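Outer membrane usher protein PapC (Escherichia coli, PDB 3L48) forms a pore in the outer membrane through which pilus subunits are exported and assembled, this chain being its C-terminal, immunoglobulin-like domain. Local coordinates at residues 26-31 with 56-61; 8-13 with 78-83. All coordinates share one frame; numbering follows the deposited sequence.

Interaction 1 of 2, residues 26-31 with 56-61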
loop_
_atom_site.group_PDB
_atom_site.type_symbol
_atom_site.label_atom_id
_atom_site.label_comp_id
_atom_site.label_asym_id
_atom_site.label_seq_id
_atom_site.Cartn_x
_atom_site.Cartn_y
_atom_site.Cartn_z
ATOM N N ALA A 26 0.182 2.122 -10.209
ATOM C CA ALA A 26 -0.732 2.670 -9.214
ATOM C C ALA A 26 0.069 3.398 -8.134
ATOM O O ALA A 26 1.221 3.055 -7.875
ATOM C CB ALA A 26 -1.567 1.559 -8.593
ATOM N N SER A 27 -0.534 4.403 -7.509
ATOM C CA SER A 27 0.141 5.125 -6.435
ATOM C C SER A 27 -0.410 4.738 -5.067
ATOM O O SER A 27 -1.582 4.394 -4.931
ATOM C CB SER A 27 0.025 6.636 -6.637
ATOM O OG SER A 27 -1.325 7.049 -6.551
ATOM N N VAL A 28 0.447 4.801 -4.055
ATOM C CA VAL A 28 0.049 4.505 -2.686
ATOM C C VAL A 28 0.241 5.760 -1.844
ATOM O O VAL A 28 1.337 6.321 -1.792
ATOM C CB VAL A 28 0.889 3.364 -2.090
ATOM C CG1 VAL A 28 0.336 2.956 -0.735
ATOM C CG2 VAL A 28 0.907 2.176 -3.036
ATOM N N THR A 29 -0.824 6.202 -1.187
ATOM C CA THR A 29 -0.790 7.463 -0.459
ATOM C C THR A 29 -1.185 7.283 0.998
ATOM O O THR A 29 -2.005 6.424 1.332
ATOM C CB THR A 29 -1.718 8.510 -1.101
ATOM O OG1 THR A 29 -3.043 7.981 -1.188
ATOM C CG2 THR A 29 -1.230 8.872 -2.499
ATOM N N SER A 30 -0.596 8.106 1.860
ATOM C CA SER A 30 -0.874 8.063 3.289
ATOM C C SER A 30 -2.186 8.767 3.599
ATOM O O SER A 30 -2.762 9.432 2.735
ATOM C CB SER A 30 0.263 8.724 4.072
ATOM O OG SER A 30 0.350 10.106 3.763
ATOM N N GLU A 31 -2.659 8.611 4.832
ATOM C CA GLU A 31 -3.846 9.324 5.283
ATOM C C GLU A 31 -3.672 10.806 4.985
ATOM O O GLU A 31 -4.602 11.479 4.536
ATOM C CB GLU A 31 -4.054 9.128 6.785
ATOM C CG GLU A 31 -4.144 7.677 7.229
ATOM C CD GLU A 31 -4.306 7.540 8.732
ATOM O OE1 GLU A 31 -3.788 8.408 9.469
ATOM O OE2 GLU A 31 -4.943 6.564 9.178
ATOM N N LEU A 56 -3.554 3.423 4.353
ATOM C CA LEU A 56 -3.077 3.890 3.061
ATOM C C LEU A 56 -4.146 3.655 2.009
ATOM O O LEU A 56 -4.932 2.712 2.107
ATOM C CB LEU A 56 -1.791 3.164 2.664
ATOM C CG LEU A 56 -0.624 3.204 3.654
ATOM C CD1 LEU A 56 0.615 2.566 3.037
ATOM C CD2 LEU A 56 -0.326 4.629 4.093
ATOM N N SER A 57 -4.182 4.520 1.004
ATOM C CA SER A 57 -5.077 4.317 -0.123
ATOM C C SER A 57 -4.261 4.016 -1.376
ATOM O O SER A 57 -3.198 4.598 -1.593
ATOM C CB SER A 57 -5.982 5.532 -0.337
ATOM O OG SER A 57 -5.268 6.597 -0.932
ATOM N N VAL A 58 -4.756 3.086 -2.182
ATOM C CA VAL A 58 -4.103 2.724 -3.429
ATOM C C VAL A 58 -4.902 3.299 -4.588
ATOM O O VAL A 58 -6.086 3.005 -4.744
ATOM C CB VAL A 58 -3.989 1.202 -3.574
ATOM C CG1 VAL A 58 -3.269 0.842 -4.864
ATOM C CG2 VAL A 58 -3.262 0.624 -2.370
ATOM N N ASN A 59 -4.252 4.124 -5.398
ATOM C CA ASN A 59 -4.956 4.858 -6.438
ATOM C C ASN A 59 -4.563 4.449 -7.849
ATOM O O ASN A 59 -3.385 4.253 -8.146
ATOM C CB ASN A 59 -4.725 6.361 -6.265
ATOM C CG ASN A 59 -4.681 6.778 -4.811
ATOM O OD1 ASN A 59 -3.604 6.977 -4.240
ATOM N ND2 ASN A 59 -5.851 6.902 -4.195
ATOM N N TRP A 60 -5.568 4.308 -8.709
ATOM C CA TRP A 60 -5.354 4.240 -10.149
ATOM C C TRP A 60 -6.633 4.624 -10.887
ATOM O O TRP A 60 -7.715 4.614 -10.304
ATOM C CB TRP A 60 -4.820 2.870 -10.594
ATOM C CG TRP A 60 -5.784 1.729 -10.516
ATOM C CD1 TRP A 60 -6.667 1.327 -11.480
ATOM C CD2 TRP A 60 -5.934 0.809 -9.424
ATOM N NE1 TRP A 60 -7.366 0.221 -11.049
ATOM C CE2 TRP A 60 -6.938 -0.114 -9.797
ATOM C CE3 TRP A 60 -5.321 0.680 -8.174
ATOM C CZ2 TRP A 60 -7.343 -1.148 -8.952
ATOM C CZ3 TRP A 60 -5.727 -0.346 -7.341
ATOM C CH2 TRP A 60 -6.728 -1.248 -7.734
ATOM N N ASP A 61 -6.498 4.977 -12.161
ATOM C CA ASP A 61 -7.624 5.462 -12.953
ATOM C C ASP A 61 -8.285 6.648 -12.263
ATOM O O ASP A 61 -9.510 6.713 -12.150
ATOM C CB ASP A 61 -8.637 4.343 -13.206
ATOM C CG ASP A 61 -8.103 3.275 -14.146
ATOM O OD1 ASP A 61 -7.061 3.521 -14.792
ATOM O OD2 ASP A 61 -8.724 2.194 -14.244
HETATM O O HOH W 1 -5.338 8.994 0.949
#

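Interaction 2 of 2, residues 8-13 with 78-83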
loop_
_atom_site.group_PDB
_atom_site.type_symbol
_atom_site.label_atom_id
_atom_site.label_comp_id
_atom_site.label_asym_id
_atom_site.label_seq_id
_atom_site.Cartn_x
_atom_site.Cartn_y
_atom_site.Cartn_z
ATOM N N LYS A 8 9.601 2.487 9.005
ATOM C CA LYS A 8 9.078 3.389 7.986
ATOM C C LYS A 8 9.171 2.924 6.530
ATOM O O LYS A 8 8.270 3.211 5.750
ATOM C CB LYS A 8 9.660 4.792 8.166
ATOM C CG LYS A 8 9.008 5.553 9.300
ATOM C CD LYS A 8 9.922 6.625 9.836
ATOM C CE LYS A 8 9.410 7.149 11.164
ATOM N NZ LYS A 8 10.468 7.889 11.911
ATOM N N ARG A 9 10.231 2.220 6.145
ATOM C CA ARG A 9 10.238 1.641 4.799
ATOM C C ARG A 9 9.706 0.216 4.779
ATOM O O ARG A 9 10.237 -0.669 5.453
ATOM C CB ARG A 9 11.608 1.671 4.123
ATOM C CG ARG A 9 11.567 0.904 2.798
ATOM C CD ARG A 9 12.797 1.080 1.941
ATOM N NE ARG A 9 13.894 0.222 2.363
ATOM C CZ ARG A 9 14.988 0.012 1.643
ATOM N NH1 ARG A 9 15.118 0.590 0.458
ATOM N NH2 ARG A 9 15.947 -0.776 2.104
ATOM N N LEU A 10 8.663 -0.003 3.984
ATOM C CA LEU A 10 8.033 -1.315 3.909
ATOM C C LEU A 10 8.092 -1.901 2.509
ATOM O O LEU A 10 7.936 -1.191 1.521
ATOM C CB LEU A 10 6.577 -1.231 4.364
ATOM C CG LEU A 10 6.361 -0.716 5.784
ATOM C CD1 LEU A 10 4.903 -0.885 6.181
ATOM C CD2 LEU A 10 7.281 -1.445 6.753
ATOM N N PHE A 11 8.330 -3.205 2.435
ATOM C CA PHE A 11 8.215 -3.937 1.183
ATOM C C PHE A 11 6.830 -4.572 1.158
ATOM O O PHE A 11 6.618 -5.644 1.725
ATOM C CB PHE A 11 9.296 -5.012 1.081
ATOM C CG PHE A 11 10.694 -4.494 1.294
ATOM C CD1 PHE A 11 11.194 -3.463 0.515
ATOM C CD2 PHE A 11 11.512 -5.047 2.266
ATOM C CE1 PHE A 11 12.487 -2.985 0.707
ATOM C CE2 PHE A 11 12.805 -4.576 2.462
ATOM C CZ PHE A 11 13.293 -3.543 1.680
ATOM N N ALA A 12 5.886 -3.897 0.513
ATOM C CA ALA A 12 4.486 -4.301 0.589
ATOM C C ALA A 12 4.061 -5.212 -0.557
ATOM O O ALA A 12 4.235 -4.883 -1.731
ATOM C CB ALA A 12 3.579 -3.077 0.657
ATOM N N ILE A 13 3.509 -6.367 -0.200
ATOM C CA ILE A 13 2.893 -7.250 -1.177
ATOM C C ILE A 13 1.395 -6.971 -1.170
ATOM O O ILE A 13 0.682 -7.360 -0.243
ATOM C CB ILE A 13 3.158 -8.733 -0.856
ATOM C CG1 ILE A 13 4.656 -8.977 -0.648
ATOM C CG2 ILE A 13 2.616 -9.631 -1.968
ATOM C CD1 ILE A 13 5.512 -8.576 -1.830
ATOM N N GLN A 78 10.640 -4.418 6.508
ATOM C CA GLN A 78 9.783 -5.585 6.661
ATOM C C GLN A 78 8.970 -5.815 5.393
ATOM O O GLN A 78 8.337 -4.895 4.877
ATOM C CB GLN A 78 8.836 -5.408 7.853
ATOM C CG GLN A 78 7.910 -6.591 8.099
ATOM C CD GLN A 78 7.013 -6.393 9.311
ATOM O OE1 GLN A 78 7.175 -5.435 10.068
ATOM N NE2 GLN A 78 6.060 -7.301 9.499
ATOM N N GLN A 79 8.995 -7.043 4.888
ATOM C CA GLN A 79 8.081 -7.428 3.822
ATOM C C GLN A 79 6.797 -7.929 4.459
ATOM O O GLN A 79 6.832 -8.792 5.334
ATOM C CB GLN A 79 8.672 -8.530 2.944
ATOM C CG GLN A 79 7.714 -8.996 1.847
ATOM C CD GLN A 79 8.158 -10.284 1.187
ATOM O OE1 GLN A 79 7.688 -11.370 1.535
ATOM N NE2 GLN A 79 9.070 -10.173 0.234
ATOM N N LEU A 80 5.663 -7.394 4.025
ATOM C CA LEU A 80 4.387 -7.871 4.540
ATOM C C LEU A 80 3.254 -7.776 3.523
ATOM O O LEU A 80 3.244 -6.904 2.652
ATOM C CB LEU A 80 4.012 -7.149 5.836
ATOM C CG LEU A 80 3.416 -5.746 5.731
ATOM C CD1 LEU A 80 3.128 -5.202 7.124
ATOM C CD2 LEU A 80 4.338 -4.808 4.972
ATOM N N LEU A 81 2.309 -8.702 3.646
ATOM C CA LEU A 81 1.091 -8.696 2.854
ATOM C C LEU A 81 0.195 -7.563 3.327
ATOM O O LEU A 81 -0.059 -7.425 4.524
ATOM C CB LEU A 81 0.353 -10.028 3.022
ATOM C CG LEU A 81 -0.990 -10.196 2.307
ATOM C CD1 LEU A 81 -0.784 -10.347 0.807
ATOM C CD2 LEU A 81 -1.764 -11.390 2.871
ATOM N N LEU A 82 -0.276 -6.746 2.391
ATOM C CA LEU A 82 -1.280 -5.737 2.710
ATOM C C LEU A 82 -2.555 -5.987 1.904
ATOM O O LEU A 82 -2.649 -5.591 0.743
ATOM C CB LEU A 82 -0.747 -4.325 2.445
ATOM C CG LEU A 82 0.452 -3.879 3.289
ATOM C CD1 LEU A 82 0.802 -2.435 2.987
ATOM C CD2 LEU A 82 0.165 -4.053 4.774
ATOM N N PRO A 83 -3.531 -6.673 2.514
ATOM C CA PRO A 83 -4.813 -6.897 1.840
ATOM C C PRO A 83 -5.472 -5.567 1.510
ATOM O O PRO A 83 -5.742 -4.770 2.406
ATOM C CB PRO A 83 -5.638 -7.647 2.892
ATOM C CG PRO A 83 -4.625 -8.312 3.759
ATOM C CD PRO A 83 -3.463 -7.353 3.818
#

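Interaction 1 of 2, residues 26-31 with 56-61
Four backbone hydrogen bonds join Ser27 to Asn59 and Thr29 to Ser57, the two hydrogen-bonded pairs of an antiparallel ladder in one sheet of the immunoglobulin-like beta-sandwich. The straightest runs from Asn59 N to Ser27 O, 2.7 Å long with 174° at the hydrogen; its counterpart from Ser27 N to Asn59 O measures 2.9 Å. Between the two hydrogen-bonded pairs, Val28 faces Val58 as a non-hydrogen-bonded pair, where Val58 CA approaches Ser27 O and Val28 CA approaches Ser57 O.

Ser27, Thr29, Ser57 and Asn59 share one face of the sheet; short polar side chains suit the partly exposed positions of Ser27, Thr29 and Asn59, while Ser57 is covered. Thr29 OG1 and Ser57 OG meet at 2.6 Å, and a water bridges Ser57 OG (3.0 Å) to the backbone oxygen of Ser30, so the hydroxyl of buried Ser57 has two polar neighbours. The Asn59 side chain bends back over the neighbouring strand, lying beside Ser27 and crossing Thr29 at about a right angle. With an alanine in place of Asn59, the hydroxyls of Ser27 and Thr29 would probably lose this polar neighbour, and the ladder beneath would be less covered.

The other face belongs to the core. With chi1 at -173°, Val28 turns CG1 opposite its own nitrogen and onto Leu56 CD1 at 3.8 Å, and Leu47 of the facing sheet packs against both residues. The other methyl branch of Leu56, CD2, rests 3.6 Å from Ser30 CA. Beyond the Ser27-Asn59 pair, the small Ala26 approaches the indole obliquely, its CB 3.9 Å from Trp60 CE3.

Interaction 2 of 2, residues 8-13 with 78-83
Leu10 and Leu80 pass each other at a slant on the inner face of a parallel strand pair, Leu10 CD1 lying 4.1 Å from Leu80 CD2. Further along this face Ala12 CB meets Leu82 CD1 at 3.7 Å; the small alanine lets the leucine branch come close to its strand. Branched aliphatic side chains suit this side, which looks into the beta-sandwich.

On the outer face Phe11 and Gln79 stand side by side, Phe11 CB 4.0 Å from Gln79 CB. The Gln79 chain, with CG opposite the backbone nitrogen (chi1 178°), runs on past Phe11 O to touch Ile13, Gln79 CG lying 3.9 Å from Ile13 CG1. A long chain with an apolar stem and a polar end fits here, covering isoleucine while the amide sits at the exposed surface. Leu81 brings CD1 to 3.5 Å from the backbone oxygen of Ile13. Phe11, in turn, places CZ 3.5 Å above the guanidinium plane of Arg9, offset toward its rim; the charge of Arg9 is paired with Asp77.

Beneath the side chains the backbone bonds alternate as in any parallel pair: Phe11 N to Gln78 O, Leu80 N to Phe11 O, Ile13 N to Leu80 O and Leu82 N to Ile13 O.

Strand 10-16 is central in its sheet. Its other edge pairs antiparallel with strand 44-47, where Leu10 and Ala12 bond through the backbone to Leu47 and Ala45, and the Phe11 ring meets that of Trp46.

In the fold
The two contacts lie in different sheets of the sandwich, on opposite sides of the chain's centre, with their centres 14 Å apart and their nearest atoms about 5 Å apart. Along the chain the order is 8-13, 26-31, 56-61, 78-83, so interaction 2 pairs the first and last strands of the chain and interaction 1 two strands between them. Leu47 of strand 44-47, against which interaction 1 packs, also touches Ala12 of interaction 2. The Cys66-Cys84 disulfide adds a covalent tie from strand 64-69, beside 55-59, to strand 78-84. Each sheet thus has its own strand pairing while the disulfide links the two, consistent with a compact C-terminal domain.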